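Local atomic coordinates of enoyl-CoA hydratase/isomerase (Shewanella pealeana, PDB entry 4KPK), a protein that probably acts as an isomerase or hydratase on acyl-CoA thioesters, being a crotonase-like member of the enoyl-CoA hydratase/isomerase family. Residues C84-L89 with P228-L233; Q73-F78 with A124-M129; D205-L210 with H216-D221. One frame throughout, in Å; residues are numbered along the deposited sequence.

Contact 1. Residues C84-L89 with P228-L233; sequences CQILLL and PFIDAL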
loop_
_atom_site.group_PDB
_atom_site.type_symbol
_atom_site.label_atom_id
_atom_site.label_comp_id
_atom_site.label_asym_id
_atom_site.label_seq_id
_atom_site.Cartn_x
_atom_site.Cartn_y
_atom_site.Cartn_z
ATOM N N CYS A 84 26.116 19.894 1.722
ATOM C CA CYS A 84 24.904 19.399 1.056
ATOM C C CYS A 84 23.933 18.924 2.118
ATOM O O CYS A 84 24.180 17.889 2.789
ATOM C CB CYS A 84 25.235 18.253 0.078
ATOM S SG CYS A 84 23.757 17.445 -0.588
ATOM N N GLN A 85 22.852 19.683 2.313
ATOM C CA GLN A 85 21.753 19.228 3.193
ATOM C C GLN A 85 20.646 18.533 2.401
ATOM O O GLN A 85 19.940 17.718 2.937
ATOM C CB GLN A 85 21.094 20.394 3.949
ATOM C CG GLN A 85 21.837 20.913 5.183
ATOM C CD GLN A 85 22.605 22.233 4.960
ATOM O OE1 GLN A 85 22.014 23.348 4.892
ATOM N NE2 GLN A 85 23.935 22.118 4.885
ATOM N N ILE A 86 20.445 18.938 1.152
ATOM C CA ILE A 86 19.376 18.475 0.317
ATOM C C ILE A 86 20.016 18.211 -1.034
ATOM O O ILE A 86 20.969 18.891 -1.379
ATOM C CB ILE A 86 18.326 19.618 0.143
ATOM C CG1 ILE A 86 17.418 19.712 1.372
ATOM C CG2 ILE A 86 17.483 19.468 -1.110
ATOM C CD1 ILE A 86 16.673 21.037 1.399
ATOM N N LEU A 87 19.471 17.228 -1.777
ATOM C CA LEU A 87 19.838 16.937 -3.161
ATOM C C LEU A 87 18.589 17.072 -4.012
ATOM O O LEU A 87 17.599 16.376 -3.790
ATOM C CB LEU A 87 20.360 15.505 -3.353
ATOM C CG LEU A 87 20.623 15.201 -4.841
ATOM C CD1 LEU A 87 21.717 16.092 -5.449
ATOM C CD2 LEU A 87 20.890 13.752 -5.101
ATOM N N LEU A 88 18.668 17.962 -4.991
ATOM C CA LEU A 88 17.621 18.213 -5.946
ATOM C C LEU A 88 18.041 17.578 -7.291
ATOM O O LEU A 88 19.144 17.840 -7.797
ATOM C CB LEU A 88 17.453 19.746 -6.044
ATOM C CG LEU A 88 16.126 20.264 -6.561
ATOM C CD1 LEU A 88 16.057 21.797 -6.587
ATOM C CD2 LEU A 88 15.944 19.740 -7.959
ATOM N N LEU A 89 17.185 16.720 -7.857
ATOM C CA LEU A 89 17.368 16.195 -9.220
ATOM C C LEU A 89 16.405 16.857 -10.211
ATOM O O LEU A 89 15.195 16.894 -9.961
ATOM C CB LEU A 89 17.109 14.704 -9.344
ATOM C CG LEU A 89 17.951 13.669 -8.617
ATOM C CD1 LEU A 89 17.737 13.796 -7.090
ATOM C CD2 LEU A 89 17.561 12.278 -9.128
ATOM N N PRO A 228 8.897 25.729 -1.393
ATOM C CA PRO A 228 8.363 25.454 -0.069
ATOM C C PRO A 228 8.926 24.145 0.513
ATOM O O PRO A 228 9.193 24.099 1.690
ATOM C CB PRO A 228 6.862 25.340 -0.307
ATOM C CG PRO A 228 6.701 25.113 -1.784
ATOM C CD PRO A 228 7.832 25.836 -2.406
ATOM N N PHE A 229 9.126 23.117 -0.292
ATOM C CA PHE A 229 9.778 21.860 0.221
ATOM C C PHE A 229 11.230 22.125 0.601
ATOM O O PHE A 229 11.696 21.694 1.662
ATOM C CB PHE A 229 9.782 20.773 -0.832
ATOM C CG PHE A 229 8.414 20.288 -1.236
ATOM C CD1 PHE A 229 7.773 19.303 -0.520
ATOM C CD2 PHE A 229 7.788 20.804 -2.355
ATOM C CE1 PHE A 229 6.517 18.849 -0.904
ATOM C CE2 PHE A 229 6.543 20.346 -2.759
ATOM C CZ PHE A 229 5.894 19.369 -2.040
ATOM N N ILE A 230 11.962 22.859 -0.241
ATOM C CA ILE A 230 13.340 23.194 0.092
ATOM C C ILE A 230 13.441 23.964 1.406
ATOM O O ILE A 230 14.219 23.606 2.282
ATOM C CB ILE A 230 14.060 23.994 -1.025
ATOM C CG1 ILE A 230 14.258 23.126 -2.278
ATOM C CG2 ILE A 230 15.408 24.544 -0.545
ATOM C CD1 ILE A 230 14.411 23.930 -3.570
ATOM N N ASP A 231 12.642 25.011 1.533
ATOM C CA ASP A 231 12.528 25.747 2.808
ATOM C C ASP A 231 12.219 24.852 4.015
ATOM O O ASP A 231 12.837 25.022 5.068
ATOM C CB ASP A 231 11.468 26.862 2.673
ATOM C CG ASP A 231 11.957 27.987 1.768
ATOM O OD1 ASP A 231 13.193 28.071 1.562
ATOM O OD2 ASP A 231 11.145 28.815 1.256
ATOM N N ALA A 232 11.295 23.903 3.883
ATOM C CA ALA A 232 10.934 23.108 5.032
ATOM C C ALA A 232 12.162 22.184 5.390
ATOM O O ALA A 232 12.563 22.089 6.531
ATOM C CB ALA A 232 9.705 22.315 4.741
ATOM N N LEU A 233 12.788 21.615 4.375
ATOM C CA LEU A 233 13.834 20.621 4.537
ATOM C C LEU A 233 15.135 21.208 5.095
ATOM O O LEU A 233 15.726 20.630 5.998
ATOM C CB LEU A 233 14.066 19.891 3.218
ATOM C CG LEU A 233 12.946 18.914 2.786
ATOM C CD1 LEU A 233 13.211 18.490 1.365
ATOM C CD2 LEU A 233 12.774 17.623 3.631
#

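Contact 2. Residues Q73-F78 with A124-M129; sequences QVLEHF and ARLMSM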
loop_
_atom_site.group_PDB
_atom_site.type_symbol
_atom_site.label_atom_id
_atom_site.label_comp_id
_atom_site.label_asym_id
_atom_site.label_seq_id
_atom_site.Cartn_x
_atom_site.Cartn_y
_atom_site.Cartn_z
ATOM N N GLN A 73 28.610 8.804 -9.624
ATOM C CA GLN A 73 29.648 9.699 -9.177
ATOM C C GLN A 73 29.116 10.965 -8.475
ATOM O O GLN A 73 29.672 11.381 -7.456
ATOM C CB GLN A 73 30.495 10.156 -10.367
ATOM C CG GLN A 73 31.448 9.126 -10.926
ATOM C CD GLN A 73 32.177 9.658 -12.137
ATOM O OE1 GLN A 73 32.824 10.713 -12.072
ATOM N NE2 GLN A 73 32.054 8.956 -13.266
ATOM N N VAL A 74 28.073 11.598 -9.046
ATOM C CA VAL A 74 27.521 12.781 -8.437
ATOM C C VAL A 74 26.871 12.482 -7.064
ATOM O O VAL A 74 26.989 13.262 -6.083
ATOM C CB VAL A 74 26.508 13.434 -9.368
ATOM C CG1 VAL A 74 25.783 14.578 -8.654
ATOM C CG2 VAL A 74 27.182 13.950 -10.634
ATOM N N LEU A 75 26.190 11.346 -6.986
ATOM C CA LEU A 75 25.642 10.889 -5.726
ATOM C C LEU A 75 26.742 10.661 -4.705
ATOM O O LEU A 75 26.609 11.135 -3.579
ATOM C CB LEU A 75 24.831 9.591 -5.869
ATOM C CG LEU A 75 23.490 9.643 -6.598
ATOM C CD1 LEU A 75 22.788 8.295 -6.473
ATOM C CD2 LEU A 75 22.628 10.773 -6.051
ATOM N N GLU A 76 27.809 9.944 -5.076
ATOM C CA GLU A 76 28.884 9.692 -4.092
ATOM C C GLU A 76 29.506 11.037 -3.723
ATOM O O GLU A 76 29.736 11.304 -2.561
ATOM C CB GLU A 76 29.915 8.689 -4.582
ATOM C CG GLU A 76 31.286 8.834 -3.915
ATOM C CD GLU A 76 31.365 8.558 -2.387
ATOM O OE1 GLU A 76 30.451 8.919 -1.581
ATOM O OE2 GLU A 76 32.418 7.997 -1.968
ATOM N N HIS A 77 29.685 11.933 -4.695
ATOM C CA HIS A 77 30.183 13.263 -4.377
ATOM C C HIS A 77 29.364 14.005 -3.302
ATOM O O HIS A 77 29.915 14.500 -2.319
ATOM C CB HIS A 77 30.257 14.077 -5.635
ATOM C CG HIS A 77 30.683 15.476 -5.416
ATOM N ND1 HIS A 77 31.975 15.806 -5.078
ATOM C CD2 HIS A 77 29.996 16.642 -5.506
ATOM C CE1 HIS A 77 32.069 17.117 -4.955
ATOM N NE2 HIS A 77 30.879 17.643 -5.188
ATOM N N PHE A 78 28.053 14.035 -3.435
ATOM C CA PHE A 78 27.239 14.844 -2.520
ATOM C C PHE A 78 26.945 14.139 -1.176
ATOM O O PHE A 78 26.721 14.782 -0.148
ATOM C CB PHE A 78 25.951 15.318 -3.215
ATOM C CG PHE A 78 26.159 16.471 -4.201
ATOM C CD1 PHE A 78 26.800 17.647 -3.807
ATOM C CD2 PHE A 78 25.666 16.406 -5.516
ATOM C CE1 PHE A 78 26.987 18.697 -4.691
ATOM C CE2 PHE A 78 25.822 17.482 -6.400
ATOM C CZ PHE A 78 26.493 18.621 -5.994
ATOM N N ALA A 124 21.397 -1.124 -10.854
ATOM C CA ALA A 124 20.817 -1.428 -9.522
ATOM C C ALA A 124 21.506 -0.693 -8.373
ATOM O O ALA A 124 20.845 -0.265 -7.400
ATOM C CB ALA A 124 20.782 -2.895 -9.248
ATOM N N ARG A 125 22.826 -0.560 -8.494
ATOM C CA ARG A 125 23.648 0.214 -7.554
ATOM C C ARG A 125 23.240 1.709 -7.593
ATOM O O ARG A 125 23.101 2.356 -6.562
ATOM C CB ARG A 125 25.138 0.034 -7.929
ATOM C CG ARG A 125 26.141 0.836 -7.113
ATOM C CD ARG A 125 27.610 0.603 -7.577
ATOM N NE ARG A 125 28.577 1.191 -6.646
ATOM C CZ ARG A 125 28.865 0.698 -5.418
ATOM N NH1 ARG A 125 28.261 -0.383 -4.937
ATOM N NH2 ARG A 125 29.760 1.299 -4.648
ATOM N N LEU A 126 23.076 2.256 -8.780
ATOM C CA LEU A 126 22.474 3.638 -8.912
ATOM C C LEU A 126 21.138 3.810 -8.124
ATOM O O LEU A 126 21.047 4.652 -7.268
ATOM C CB LEU A 126 22.276 4.000 -10.382
ATOM C CG LEU A 126 21.573 5.366 -10.641
ATOM C CD1 LEU A 126 22.232 6.455 -9.821
ATOM C CD2 LEU A 126 21.493 5.716 -12.098
HETATM N N MSE A 127 20.133 3.000 -8.357
HETATM C CA MSE A 127 18.866 3.133 -7.657
HETATM C C MSE A 127 18.997 2.964 -6.155
HETATM O O MSE A 127 18.397 3.692 -5.356
HETATM C CB MSE A 127 17.931 2.084 -8.159
HETATM C CG MSE A 127 17.465 2.179 -9.591
HETATM SE SE MSE A 127 16.669 3.915 -10.148
HETATM C CE MSE A 127 17.283 3.852 -12.024
ATOM N N SER A 128 19.756 1.945 -5.742
ATOM C CA SER A 128 19.942 1.709 -4.327
ATOM C C SER A 128 20.579 2.889 -3.591
ATOM O O SER A 128 20.054 3.330 -2.553
ATOM C CB SER A 128 20.775 0.430 -4.097
ATOM O OG SER A 128 20.746 0.114 -2.725
HETATM N N MSE A 129 21.681 3.410 -4.117
HETATM C CA MSE A 129 22.323 4.556 -3.526
HETATM C C MSE A 129 21.426 5.781 -3.493
HETATM O O MSE A 129 21.502 6.571 -2.544
HETATM C CB MSE A 129 23.544 5.074 -4.289
HETATM C CG MSE A 129 24.702 4.069 -4.323
HETATM SE SE MSE A 129 26.283 4.863 -5.227
HETATM C CE MSE A 129 25.851 6.760 -5.047
#

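Contact 3. Residues D205-L210 with H216-D221; sequences DAQKAL and HDINDD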
loop_
_atom_site.group_PDB
_atom_site.type_symbol
_atom_site.label_atom_id
_atom_site.label_comp_id
_atom_site.label_asym_id
_atom_site.label_seq_id
_atom_site.Cartn_x
_atom_site.Cartn_y
_atom_site.Cartn_z
ATOM N N ASP A 205 -0.577 9.639 -17.501
ATOM C CA ASP A 205 -0.354 11.063 -17.436
ATOM C C ASP A 205 -0.080 11.544 -16.018
ATOM O O ASP A 205 0.032 10.758 -15.098
ATOM C CB ASP A 205 -1.491 11.890 -18.155
ATOM C CG ASP A 205 -2.840 11.874 -17.442
ATOM O OD1 ASP A 205 -2.952 11.543 -16.248
ATOM O OD2 ASP A 205 -3.833 12.218 -18.109
ATOM N N ALA A 206 0.096 12.851 -15.881
ATOM C CA ALA A 206 0.506 13.468 -14.671
ATOM C C ALA A 206 -0.522 13.224 -13.586
ATOM O O ALA A 206 -0.181 12.966 -12.438
ATOM C CB ALA A 206 0.646 14.981 -14.912
ATOM N N GLN A 207 -1.796 13.357 -13.942
ATOM C CA GLN A 207 -2.836 13.294 -12.944
ATOM C C GLN A 207 -2.900 11.875 -12.379
ATOM O O GLN A 207 -3.086 11.681 -11.205
ATOM C CB GLN A 207 -4.171 13.659 -13.586
ATOM C CG GLN A 207 -5.346 13.488 -12.664
ATOM C CD GLN A 207 -5.206 14.277 -11.373
ATOM O OE1 GLN A 207 -4.746 15.437 -11.382
ATOM N NE2 GLN A 207 -5.604 13.661 -10.246
ATOM N N LYS A 208 -2.837 10.895 -13.247
ATOM C CA LYS A 208 -2.825 9.485 -12.808
ATOM C C LYS A 208 -1.604 9.177 -11.903
ATOM O O LYS A 208 -1.723 8.486 -10.905
ATOM C CB LYS A 208 -2.803 8.608 -14.071
ATOM C CG LYS A 208 -2.548 7.119 -13.885
ATOM C CD LYS A 208 -3.526 6.476 -12.942
ATOM C CE LYS A 208 -4.931 6.547 -13.446
ATOM N NZ LYS A 208 -5.716 5.628 -12.582
ATOM N N ALA A 209 -0.449 9.725 -12.277
ATOM C CA ALA A 209 0.779 9.692 -11.503
ATOM C C ALA A 209 0.591 10.195 -10.086
ATOM O O ALA A 209 1.094 9.605 -9.088
ATOM C CB ALA A 209 1.858 10.540 -12.199
ATOM N N LEU A 210 -0.115 11.316 -10.004
ATOM C CA LEU A 210 -0.402 11.922 -8.742
ATOM C C LEU A 210 -1.282 10.980 -7.911
ATOM O O LEU A 210 -0.981 10.769 -6.730
ATOM C CB LEU A 210 -1.054 13.327 -8.946
ATOM C CG LEU A 210 -1.470 14.117 -7.696
ATOM C CD1 LEU A 210 -0.232 14.449 -6.884
ATOM C CD2 LEU A 210 -2.203 15.425 -8.025
ATOM N N HIS A 216 4.103 13.674 -6.038
ATOM C CA HIS A 216 3.477 14.346 -4.879
ATOM C C HIS A 216 2.743 15.632 -5.264
ATOM O O HIS A 216 1.839 16.034 -4.567
ATOM C CB HIS A 216 4.529 14.646 -3.805
ATOM C CG HIS A 216 5.237 13.412 -3.320
ATOM N ND1 HIS A 216 4.706 12.570 -2.372
ATOM C CD2 HIS A 216 6.402 12.844 -3.700
ATOM C CE1 HIS A 216 5.526 11.547 -2.176
ATOM N NE2 HIS A 216 6.548 11.677 -3.000
ATOM N N ASP A 217 3.087 16.258 -6.382
ATOM C CA ASP A 217 2.495 17.584 -6.747
ATOM C C ASP A 217 2.592 17.757 -8.267
ATOM O O ASP A 217 3.465 17.159 -8.908
ATOM C CB ASP A 217 3.271 18.735 -6.066
ATOM C CG ASP A 217 2.536 20.120 -6.135
ATOM O OD1 ASP A 217 1.292 20.161 -6.005
ATOM O OD2 ASP A 217 3.197 21.191 -6.300
ATOM N N ILE A 218 1.700 18.557 -8.837
ATOM C CA ILE A 218 1.728 18.907 -10.232
ATOM C C ILE A 218 1.789 20.437 -10.337
ATOM O O ILE A 218 0.946 21.148 -9.770
ATOM C CB ILE A 218 0.454 18.435 -10.950
ATOM C CG1 ILE A 218 0.264 16.893 -10.932
ATOM C CG2 ILE A 218 0.433 18.939 -12.388
ATOM C CD1 ILE A 218 -1.037 16.427 -11.593
ATOM N N ASN A 219 2.763 20.941 -11.079
ATOM C CA ASN A 219 2.919 22.367 -11.250
ATOM C C ASN A 219 3.777 22.611 -12.460
ATOM O O ASN A 219 4.902 22.084 -12.558
ATOM C CB ASN A 219 3.606 22.935 -10.006
ATOM C CG ASN A 219 3.426 24.451 -9.846
ATOM O OD1 ASN A 219 3.202 25.189 -10.801
ATOM N ND2 ASN A 219 3.559 24.909 -8.615
ATOM N N ASP A 220 3.271 23.391 -13.410
ATOM C CA ASP A 220 4.118 23.867 -14.530
ATOM C C ASP A 220 5.341 24.731 -14.123
ATOM O O ASP A 220 6.282 24.873 -14.876
ATOM C CB ASP A 220 3.274 24.645 -15.538
ATOM C CG ASP A 220 2.440 23.747 -16.409
ATOM O OD1 ASP A 220 2.747 22.522 -16.522
ATOM O OD2 ASP A 220 1.488 24.296 -16.988
ATOM N N ASP A 221 5.330 25.317 -12.939
ATOM C CA ASP A 221 6.484 26.044 -12.508
ATOM C C ASP A 221 7.139 25.172 -11.474
ATOM O O ASP A 221 6.797 25.243 -10.306
ATOM C CB ASP A 221 6.069 27.382 -11.925
ATOM C CG ASP A 221 7.244 28.283 -11.670
ATOM O OD1 ASP A 221 8.433 27.823 -11.505
ATOM O OD2 ASP A 221 6.989 29.494 -11.669
#

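Contact 1. Residues C84-L89 with P228-L233
I86 and L88 meet I230 and L233 in a buried contact made by apolar side chains, which lays helix 222-235 on one face of the central sheet of the crotonase fold. Strand 86-89 and helix 228-233 run nearly antiparallel, at 163°, with their axes 10.2 Å apart at the closest point. I86 leads the contact. Its CG1 branch stands anti to the carbonyl carbon (chi1 -79°) and carries CD1 out to the helix, where CD1 presses on L233 CB at 3.4 Å, tighter than usual for two carbons. The same methyl lies 3.7 Å from I230 O, so it touches backbone as well as side chain. Two residues along the strand, L88 CD1 meets I230 CD1 at 4.0 Å, the two side chains crossing at about a right angle. Between them L87 faces the other way, to L75 and F78 of helix 65-80. V49 adds to the packing on I230; I138 of strand 137-141 packs on L233, as does L199 of a second subunit. Branched aliphatic residues suit this place: they fill a space between helix and sheet without bringing in polar groups that would need partners, so the contact rests on shape and the exclusion of water.

Contact 2. Residues Q73-F78 with A124-M129
L75 points across to L126 and M129 where helices 65-80 and 113-132, two helices of the crotonase fold, lie side by side. The short segments run in roughly the same direction, inclined by 32°, and their axes come within 10.5 Å. L75 contributes the largest share of the buried surface. Its CG is anti to the carbonyl carbon (chi1 -70°), and this first torsion together with the extended second one (chi2 -173°) carries CD1 toward helix 113-132. There it meets L126 at about a right angle, methyl against methyl, whereas M129 comes to it obliquely. M129, a selenomethionine in this crystal, extends from its backbone as far as SE and then bends toward L75. The very close approach of CE to L75 CB is doubtful, so the modelled place of that methyl is uncertain. A long, flexible side chain suits this partly exposed edge, while the compact leucines suit the buried part. L126 is also packed by I68, M71 and I72 of helix 65-80, and M52 of strand 49-54 lies against L75. A124 and S128 of helix 113-132 pack on S265 and L261 of a third subunit. L75 CD1 itself lies 3.9 Å from L126 CD1 and 4.0 Å from M129 CB.

Contact 3. Residues D205-L210 with H216-D221
I218 holds CG1 anti to its carbonyl carbon (chi1 -62°) and continues extended, which carries CD1 to A206, while L210 sets CG opposite its own backbone N (chi1 178°) and spreads both methyls against H216 and I218. The contact joins the helix 206-212 to strand 217-218, one of the two edge strands of the mixed sheet within this chain, which runs parallel to strand 158-161. CD1 of I218 reaches A206 CB at 4.0 Å and A206 O at 3.7 Å; a small alanine here lets the isoleucine come close to the helix backbone. L210 CD2 lies 3.9 Å from I218 CD1, and L210 CD1 rests 3.5 Å from H216 O, covering the chain as it enters the strand. An alanine at L210 is likely to uncover this stretch of backbone and leave I218 CD1 without much of its apolar neighbour. Q207 turns back at chi2, so that OE1 passes 3.8 Å from I218 CD1, while its NE2 bonds to E211. The helix start is fixed by D205, whose OD1 takes the N-H of K208 in a nearly straight N-cap bond of 3.1 Å. Past the strand, N219 OD1 accepts from D221 N in an Asx turn. Aliphatic groups thus make the join itself, while D205 and N219, bonded within their own segments, shape the chain beside it, as befits a contact near the surface.

Contact 1 is the fully buried one, contact 2 is partly buried, and contact 3 lies at the surface. The first two meet in the core: L87 CD2 and L75 CD2 pack at 3.6 Å, so strand 86-91 is covered by helix 222-235 on one face and by helix 65-80 on the other. Contact 3 touches neither, but its strand 217-218 belongs to the same sheet as strand 86-91 and leads into helix 222-235. Contacts 2 and 3 stand about 26 Å apart between centres. Aliphatic side chains make all three, joined in contact 2 by the selenomethionine M129; polar capping and turn-forming side chains are prominent in contact 3.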